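Chromosome partition protein Smc (Pyrococcus yayanosii, PDB 5XEI) probably helps condense and partition chromosomes as a homodimeric, DNA-binding ATPase, its ABC-type head domains joined by long coiled-coil arms to a flexible hinge. Local coordinates at residues A[157-162]-A[416-421]; A[185-190]-A[345-350]. All blocks are in the same frame, centred on the assembly; numbering follows the deposited sequence.

Contact 1 of 2, residues A[157-162]-A[416-421]; sequences LERRQL and KRIEAM
In the ABC-type ATPase head of Smc, Arg159 on helix 156-167 meets Ile418 just past strand 416-417, at the border of the three-stranded antiparallel sheet. The link is made almost entirely by these two side chains: the nearest CA atoms, those of Arg159 and Ile418, are 11.3 Å apart, and the segments bury just 82 Å² between them. The two side chains arrive from opposite directions. CG1 of Ile418 lies over one face of the guanidinium, 3.9 Å from Arg159 CZ, while Ile418 CD1 reaches past the rim, 3.3 Å from Arg159 NH1. Arg159 runs out with CG turned away from the backbone N (chi1 -153°) and bends at chi3 (-81°), which sets the planar end against the isoleucine. Near the plane of that group, at its edge, Glu419 brings OE1 to 4.4 Å from Arg159 NH1, a nearness of opposite charges that falls short of a salt bridge. The other Glu419 oxygen, OE2, lies 3.4 Å from Arg417 NH2, well out of the plane of the Arg417 guanidinium, a pairing of charges alone. Replacing Arg159 with an alanine would probably take the guanidinium away from the CD1 end of Ile418 and leave Phe151 O without a donor and the Phe151 ring without its cation-pi partner. From Met421 the chain enters the ABC signature sequence and helix 424-440. A buried guanidinium thus does double work: one face packs on aliphatic carbon, while NH1 donates to Phe151 O, with weak bonds to Met154 O and, from NH2, to Leu404 O.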
ATOM      1  N   LEU A 157     -14.603   3.993 -18.074  1.00 69.69           N
ATOM      2  CA  LEU A 157     -13.443   3.709 -17.239  1.00 62.98           C
ATOM      3  C   LEU A 157     -12.883   4.976 -16.615  1.00 62.31           C
ATOM      4  O   LEU A 157     -12.427   4.940 -15.478  1.00 67.23           O
ATOM      5  CB  LEU A 157     -12.366   2.968 -18.035  1.00 56.48           C
ATOM      6  CG  LEU A 157     -12.210   1.500 -17.608  1.00 59.67           C
ATOM      7  CD1 LEU A 157     -11.308   0.678 -18.529  1.00 52.39           C
ATOM      8  CD2 LEU A 157     -11.711   1.416 -16.181  1.00 66.37           C
ATOM      9  N   GLU A 158     -12.941   6.114 -17.315  1.00 65.42           N
ATOM     10  CA  GLU A 158     -12.455   7.368 -16.730  1.00 65.87           C
ATOM     11  C   GLU A 158     -13.399   7.944 -15.665  1.00 64.25           C
ATOM     12  O   GLU A 158     -12.979   8.785 -14.859  1.00 53.32           O
ATOM     13  CB  GLU A 158     -12.230   8.398 -17.845  1.00 68.73           C
ATOM     14  CG  GLU A 158     -11.017   8.127 -18.757  1.00 75.46           C
ATOM     15  CD  GLU A 158     -10.896   9.131 -19.918  1.00 81.81           C
ATOM     16  OE1 GLU A 158     -10.192   8.822 -20.911  1.00 75.90           O
ATOM     17  OE2 GLU A 158     -11.519  10.215 -19.839  1.00 85.98           O
ATOM     18  N   ARG A 159     -14.662   7.513 -15.646  1.00 67.37           N
ATOM     19  CA  ARG A 159     -15.661   8.064 -14.739  1.00 62.40           C
ATOM     20  C   ARG A 159     -15.645   7.406 -13.356  1.00 62.11           C
ATOM     21  O   ARG A 159     -15.871   8.088 -12.345  1.00 56.35           O
ATOM     22  CB  ARG A 159     -17.041   7.930 -15.389  1.00 58.16           C
ATOM     23  CG  ARG A 159     -18.053   8.964 -14.952  1.00 56.25           C
ATOM     24  CD  ARG A 159     -19.248   9.028 -15.920  1.00 67.00           C
ATOM     25  NE  ARG A 159     -18.994   9.817 -17.133  1.00 68.71           N
ATOM     26  CZ  ARG A 159     -18.931   9.328 -18.371  1.00 65.08           C
ATOM     27  NH1 ARG A 159     -18.695  10.158 -19.382  1.00 63.82           N
ATOM     28  NH2 ARG A 159     -19.112   8.024 -18.606  1.00 61.65           N
ATOM     29  N   ARG A 160     -15.337   6.104 -13.285  1.00 66.15           N
ATOM     30  CA  ARG A 160     -15.371   5.367 -12.020  1.00 60.20           C
ATOM     31  C   ARG A 160     -14.474   5.990 -10.966  1.00 57.80           C
ATOM     32  O   ARG A 160     -14.876   6.130  -9.804  1.00 56.09           O
ATOM     33  CB  ARG A 160     -14.943   3.917 -12.246  1.00 60.42           C
ATOM     34  CG  ARG A 160     -14.890   3.066 -10.974  1.00 58.35           C
ATOM     35  CD  ARG A 160     -14.491   1.645 -11.300  1.00 62.25           C
ATOM     36  NE  ARG A 160     -13.114   1.545 -11.798  1.00 61.89           N
ATOM     37  CZ  ARG A 160     -12.043   1.996 -11.149  1.00 65.59           C
ATOM     38  NH1 ARG A 160     -12.158   2.560  -9.949  1.00 56.74           N
ATOM     39  NH2 ARG A 160     -10.835   1.876 -11.691  1.00 74.72           N
ATOM     40  N   GLN A 161     -13.243   6.337 -11.354  1.00 53.03           N
ATOM     41  CA  GLN A 161     -12.211   6.755 -10.410  1.00 52.29           C
ATOM     42  C   GLN A 161     -12.683   7.847  -9.467  1.00 54.06           C
ATOM     43  O   GLN A 161     -12.285   7.880  -8.298  1.00 50.61           O
ATOM     44  CB  GLN A 161     -10.990   7.240 -11.173  1.00 51.23           C
ATOM     45  CG  GLN A 161     -10.310   6.155 -11.950  1.00 77.13           C
ATOM     46  CD  GLN A 161     -11.179   5.572 -13.040  1.00 94.88           C
ATOM     47  OE1 GLN A 161     -12.335   5.976 -13.206  1.00103.35           O
ATOM     48  NE2 GLN A 161     -10.654   4.571 -13.754  1.00 82.30           N
ATOM     49  N   LEU A 162     -13.517   8.761  -9.953  1.00 53.01           N
ATOM     50  CA  LEU A 162     -14.042   9.770  -9.052  1.00 51.80           C
ATOM     51  C   LEU A 162     -14.970   9.153  -8.014  1.00 44.77           C
ATOM     52  O   LEU A 162     -14.992   9.595  -6.859  1.00 41.01           O
ATOM     53  CB  LEU A 162     -14.747  10.870  -9.837  1.00 50.20           C
ATOM     54  CG  LEU A 162     -15.368  11.895  -8.899  1.00 47.95           C
ATOM     55  CD1 LEU A 162     -15.189  13.255  -9.448  1.00 57.02           C
ATOM     56  CD2 LEU A 162     -16.838  11.625  -8.747  1.00 59.16           C
ATOM     57  N   LYS A 416     -30.443   7.644 -24.570  1.00 56.69           N
ATOM     58  CA  LYS A 416     -29.105   7.823 -25.106  1.00 62.72           C
ATOM     59  C   LYS A 416     -28.081   7.722 -23.983  1.00 59.80           C
ATOM     60  O   LYS A 416     -28.329   8.156 -22.853  1.00 56.06           O
ATOM     61  CB  LYS A 416     -28.940   9.185 -25.803  1.00 66.13           C
ATOM     62  CG  LYS A 416     -30.189   9.860 -26.166  1.00 60.14           C
ATOM     63  CD  LYS A 416     -29.949  11.273 -26.629  1.00 63.30           C
ATOM     64  CE  LYS A 416     -31.203  11.982 -26.779  1.00 81.80           C
ATOM     65  NZ  LYS A 416     -31.893  12.266 -25.540  1.00 77.65           N
ATOM     66  N   ARG A 417     -26.922   7.163 -24.296  1.00 59.04           N
ATOM     67  CA  ARG A 417     -25.853   7.254 -23.317  1.00 60.52           C
ATOM     68  C   ARG A 417     -25.162   8.609 -23.430  1.00 62.19           C
ATOM     69  O   ARG A 417     -25.336   9.339 -24.413  1.00 62.93           O
ATOM     70  CB  ARG A 417     -24.862   6.114 -23.497  1.00 57.83           C
ATOM     71  CG  ARG A 417     -25.539   4.788 -23.773  1.00 65.43           C
ATOM     72  CD  ARG A 417     -24.874   4.079 -24.925  1.00 67.72           C
ATOM     73  NE  ARG A 417     -23.475   3.992 -24.603  1.00 79.89           N
ATOM     74  CZ  ARG A 417     -22.518   3.975 -25.515  1.00 87.00           C
ATOM     75  NH1 ARG A 417     -22.839   4.042 -26.805  1.00 87.40           N
ATOM     76  NH2 ARG A 417     -21.243   3.908 -25.143  1.00 85.75           N
ATOM     77  N   ILE A 418     -24.377   8.947 -22.398  1.00 60.99           N
ATOM     78  CA  ILE A 418     -23.787  10.284 -22.322  1.00 63.76           C
ATOM     79  C   ILE A 418     -22.926  10.589 -23.531  1.00 60.88           C
ATOM     80  O   ILE A 418     -22.816  11.749 -23.931  1.00 62.63           O
ATOM     81  CB  ILE A 418     -22.999  10.500 -21.010  1.00 57.90           C
ATOM     82  CG1 ILE A 418     -22.143   9.268 -20.649  1.00 65.64           C
ATOM     83  CG2 ILE A 418     -23.935  11.042 -19.897  1.00 60.57           C
ATOM     84  CD1 ILE A 418     -20.940   9.010 -21.523  1.00 72.18           C
ATOM     85  N   GLU A 419     -22.299   9.571 -24.127  1.00 65.49           N
ATOM     86  CA  GLU A 419     -21.537   9.757 -25.362  1.00 67.66           C
ATOM     87  C   GLU A 419     -22.285  10.621 -26.371  1.00 69.07           C
ATOM     88  O   GLU A 419     -21.710  11.533 -26.979  1.00 69.08           O
ATOM     89  CB  GLU A 419     -21.235   8.399 -25.990  1.00 70.81           C
ATOM     90  CG  GLU A 419     -19.960   7.762 -25.539  1.00 75.38           C
ATOM     91  CD  GLU A 419     -19.894   7.629 -24.041  1.00 82.59           C
ATOM     92  OE1 GLU A 419     -19.125   8.405 -23.425  1.00 81.26           O
ATOM     93  OE2 GLU A 419     -20.632   6.779 -23.483  1.00 76.50           O
ATOM     94  N   ALA A 420     -23.571  10.354 -26.557  1.00 65.76           N
ATOM     95  CA  ALA A 420     -24.329  10.965 -27.631  1.00 70.80           C
ATOM     96  C   ALA A 420     -25.170  12.142 -27.169  1.00 70.26           C
ATOM     97  O   ALA A 420     -26.116  12.512 -27.868  1.00 76.45           O
ATOM     98  CB  ALA A 420     -25.217   9.917 -28.298  1.00 70.14           C
ATOM     99  N   MET A 421     -24.874  12.728 -26.007  1.00 65.25           N
ATOM    100  CA  MET A 421     -25.585  13.940 -25.617  1.00 68.77           C
ATOM    101  C   MET A 421     -25.031  15.118 -26.388  1.00 74.08           C
ATOM    102  O   MET A 421     -23.824  15.194 -26.645  1.00 76.07           O
ATOM    103  CB  MET A 421     -25.476  14.236 -24.125  1.00 67.37           C
ATOM    104  CG  MET A 421     -25.414  13.032 -23.263  1.00 71.01           C
ATOM    105  SD  MET A 421     -27.012  12.297 -22.995  1.00 72.36           S
ATOM    106  CE  MET A 421     -27.575  13.274 -21.634  1.00 60.19           C
TER

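Contact 2 of 2, residues A[185-190]-A[345-350]; sequences QAEENL and AEKESI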
ATOM      1  N   GLN A 185       6.425 -10.997   3.013  1.00 60.07           N
ATOM      2  CA  GLN A 185       7.401 -11.406   4.004  1.00 52.58           C
ATOM      3  C   GLN A 185       7.127 -12.815   4.488  1.00 57.39           C
ATOM      4  O   GLN A 185       8.055 -13.597   4.730  1.00 59.28           O
ATOM      5  CB  GLN A 185       7.348 -10.424   5.156  1.00 56.26           C
ATOM      6  CG  GLN A 185       8.466 -10.485   6.122  1.00 71.40           C
ATOM      7  CD  GLN A 185       8.366  -9.321   7.069  1.00 83.54           C
ATOM      8  OE1 GLN A 185       7.259  -8.874   7.389  1.00 80.80           O
ATOM      9  NE2 GLN A 185       9.508  -8.808   7.517  1.00 90.33           N
ATOM     10  N   ALA A 186       5.852 -13.167   4.621  1.00 59.76           N
ATOM     11  CA  ALA A 186       5.514 -14.433   5.257  1.00 57.82           C
ATOM     12  C   ALA A 186       5.983 -15.612   4.427  1.00 53.21           C
ATOM     13  O   ALA A 186       6.474 -16.601   4.975  1.00 60.40           O
ATOM     14  CB  ALA A 186       4.010 -14.524   5.511  1.00 56.79           C
ATOM     15  N   GLU A 187       5.848 -15.541   3.108  1.00 52.04           N
ATOM     16  CA  GLU A 187       6.214 -16.711   2.324  1.00 57.52           C
ATOM     17  C   GLU A 187       7.647 -16.699   1.857  1.00 57.07           C
ATOM     18  O   GLU A 187       8.147 -17.750   1.445  1.00 60.53           O
ATOM     19  CB  GLU A 187       5.333 -16.872   1.100  1.00 57.18           C
ATOM     20  CG  GLU A 187       5.033 -15.615   0.417  1.00 53.71           C
ATOM     21  CD  GLU A 187       3.712 -15.730  -0.277  1.00 69.29           C
ATOM     22  OE1 GLU A 187       3.122 -14.671  -0.578  1.00 69.24           O
ATOM     23  OE2 GLU A 187       3.265 -16.888  -0.509  1.00 69.54           O
ATOM     24  N   GLU A 188       8.322 -15.555   1.883  1.00 53.93           N
ATOM     25  CA  GLU A 188       9.759 -15.613   1.683  1.00 60.70           C
ATOM     26  C   GLU A 188      10.420 -16.287   2.872  1.00 59.22           C
ATOM     27  O   GLU A 188      11.249 -17.188   2.706  1.00 61.23           O
ATOM     28  CB  GLU A 188      10.327 -14.223   1.408  1.00 61.40           C
ATOM     29  CG  GLU A 188       9.698 -13.616   0.169  1.00 68.04           C
ATOM     30  CD  GLU A 188       9.944 -12.125   0.008  1.00 76.35           C
ATOM     31  OE1 GLU A 188       9.779 -11.643  -1.139  1.00 81.70           O
ATOM     32  OE2 GLU A 188      10.299 -11.445   1.003  1.00 79.54           O
ATOM     33  N   ASN A 189      10.037 -15.884   4.082  1.00 58.63           N
ATOM     34  CA  ASN A 189      10.344 -16.684   5.265  1.00 54.35           C
ATOM     35  C   ASN A 189      10.011 -18.153   5.041  1.00 55.05           C
ATOM     36  O   ASN A 189      10.866 -19.037   5.195  1.00 53.74           O
ATOM     37  CB  ASN A 189       9.561 -16.155   6.461  1.00 52.67           C
ATOM     38  CG  ASN A 189      10.383 -15.275   7.338  1.00 64.62           C
ATOM     39  OD1 ASN A 189      11.336 -15.740   7.968  1.00 72.15           O
ATOM     40  ND2 ASN A 189      10.025 -13.986   7.402  1.00 66.80           N
ATOM     41  N   LEU A 190       8.761 -18.427   4.666  1.00 52.82           N
ATOM     42  CA  LEU A 190       8.318 -19.800   4.460  1.00 52.82           C
ATOM     43  C   LEU A 190       9.194 -20.521   3.452  1.00 50.86           C
ATOM     44  O   LEU A 190       9.476 -21.716   3.605  1.00 55.05           O
ATOM     45  CB  LEU A 190       6.867 -19.817   3.996  1.00 52.52           C
ATOM     46  CG  LEU A 190       6.260 -21.204   3.911  1.00 50.98           C
ATOM     47  CD1 LEU A 190       5.484 -21.449   5.185  1.00 55.45           C
ATOM     48  CD2 LEU A 190       5.364 -21.332   2.688  1.00 52.06           C
ATOM     49  N   ALA A 345       0.407 -21.486   8.612  1.00 49.99           N
ATOM     50  CA  ALA A 345      -0.850 -21.022   9.188  1.00 49.31           C
ATOM     51  C   ALA A 345      -0.906 -19.500   9.216  1.00 47.13           C
ATOM     52  O   ALA A 345      -1.919 -18.905   8.834  1.00 49.99           O
ATOM     53  CB  ALA A 345      -1.040 -21.601  10.587  1.00 52.03           C
ATOM     54  N   GLU A 346       0.180 -18.849   9.622  1.00 48.79           N
ATOM     55  CA  GLU A 346       0.217 -17.395   9.593  1.00 46.48           C
ATOM     56  C   GLU A 346      -0.110 -16.868   8.195  1.00 52.22           C
ATOM     57  O   GLU A 346      -0.849 -15.885   8.044  1.00 52.61           O
ATOM     58  CB  GLU A 346       1.586 -16.914  10.072  1.00 45.79           C
ATOM     59  CG  GLU A 346       2.023 -15.543   9.544  1.00 55.36           C
ATOM     60  CD  GLU A 346       3.518 -15.271   9.764  1.00 70.30           C
ATOM     61  OE1 GLU A 346       4.179 -14.704   8.853  1.00 70.64           O
ATOM     62  OE2 GLU A 346       4.033 -15.637  10.848  1.00 73.48           O
ATOM     63  N   LYS A 347       0.403 -17.534   7.158  1.00 50.44           N
ATOM     64  CA  LYS A 347       0.150 -17.092   5.790  1.00 47.52           C
ATOM     65  C   LYS A 347      -1.332 -17.179   5.465  1.00 51.72           C
ATOM     66  O   LYS A 347      -1.938 -16.198   5.021  1.00 48.64           O
ATOM     67  CB  LYS A 347       0.979 -17.930   4.818  1.00 51.07           C
ATOM     68  CG  LYS A 347       0.497 -17.984   3.369  1.00 50.94           C
ATOM     69  CD  LYS A 347       1.617 -18.526   2.458  1.00 54.56           C
ATOM     70  CE  LYS A 347       1.129 -18.901   1.069  1.00 61.66           C
ATOM     71  NZ  LYS A 347       0.037 -19.933   1.101  1.00 67.47           N
ATOM     72  N   GLU A 348      -1.937 -18.346   5.713  1.00 53.85           N
ATOM     73  CA  GLU A 348      -3.361 -18.515   5.463  1.00 49.99           C
ATOM     74  C   GLU A 348      -4.168 -17.445   6.180  1.00 53.18           C
ATOM     75  O   GLU A 348      -5.107 -16.883   5.612  1.00 55.59           O
ATOM     76  CB  GLU A 348      -3.812 -19.917   5.890  1.00 50.59           C
ATOM     77  CG  GLU A 348      -5.351 -20.136   5.940  1.00 59.39           C
ATOM     78  CD  GLU A 348      -6.087 -19.885   4.591  1.00 73.53           C
ATOM     79  OE1 GLU A 348      -7.336 -19.762   4.613  1.00 77.35           O
ATOM     80  OE2 GLU A 348      -5.439 -19.812   3.510  1.00 74.32           O
ATOM     81  N   SER A 349      -3.801 -17.129   7.419  1.00 51.64           N
ATOM     82  CA  SER A 349      -4.532 -16.116   8.166  1.00 46.90           C
ATOM     83  C   SER A 349      -4.470 -14.763   7.474  1.00 54.16           C
ATOM     84  O   SER A 349      -5.493 -14.084   7.321  1.00 59.86           O
ATOM     85  CB  SER A 349      -3.972 -16.002   9.572  1.00 50.88           C
ATOM     86  OG  SER A 349      -4.074 -14.656  10.004  1.00 58.91           O
ATOM     87  N   ILE A 350      -3.270 -14.334   7.083  1.00 53.91           N
ATOM     88  CA  ILE A 350      -3.149 -13.072   6.366  1.00 46.57           C
ATOM     89  C   ILE A 350      -4.054 -13.081   5.149  1.00 50.94           C
ATOM     90  O   ILE A 350      -4.730 -12.088   4.845  1.00 51.17           O
ATOM     91  CB  ILE A 350      -1.685 -12.823   5.974  1.00 47.69           C
ATOM     92  CG1 ILE A 350      -0.816 -12.732   7.226  1.00 45.00           C
ATOM     93  CG2 ILE A 350      -1.578 -11.574   5.113  1.00 45.23           C
ATOM     94  CD1 ILE A 350       0.598 -12.308   6.953  1.00 48.35           C
TER
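The Ala186 methyl points toward the opposing helix and meets two residues that stand one turn apart on it. Glu346 OE1 lies 3.4 Å from Ala186 CB, and Ile350 CD1 makes a looser apolar contact at 4.3 Å from the same Ala186 CB. Glu346 gets there on an extended chain whose CG is swung away from the backbone N (chi1 154°). Beside the alanine, the side chains of Glu187 and Lys347 cross obliquely. Glu187 OE2 rests against the aliphatic part of the lysine, 3.3 Å from Lys347 CE, while Lys347 NZ, turned aside by the bend at chi4 (-58°), stays 4.7 Å from Glu187 OE2. The opposite charges are therefore near without forming a salt bridge, and the attraction between them is probably modest. In register, the nearest CA atoms are those of Ala186 and Lys347, 6.0 Å apart. Further out, Leu183 packs on both Lys347 and Ile350, and Leu343 on both Asn189 and Leu190, so the packing continues along the seam in both directions. Within helix 185-190, Asn189 ND2 makes a weak hydrogen bond back to Gln185 O. The two segments run antiparallel, at 159° with axes 9.6 Å apart, and bury 210 Å². They belong to helices 170-246 and 321-383, the outgoing and returning arms of the coiled coil that leaves the head, paired here with small Ala186 and the aliphatic part of Lys347 at the centre and Glu187 and Glu346 at the border.

How the contacts relate
The two contacts sit at different levels of the same molecule: contact 1 within the globular head, contact 2 out on the coiled-coil arm. Their centres are 42 Å apart and their nearest atoms about 22 Å apart, so they do not touch. The chain nonetheless ties them together. Helix 156-167 of contact 1 is followed directly by helix 170-246, the outgoing arm of contact 2, and the returning helix 321-383 leads back into the small sheet whose last strand, 416-417, closes contact 1. Both lie away from the predicted ATP-binding residues. Contact 1 thus joins head elements on either side of the arm in sequence, while contact 2 pairs the arm's own helices.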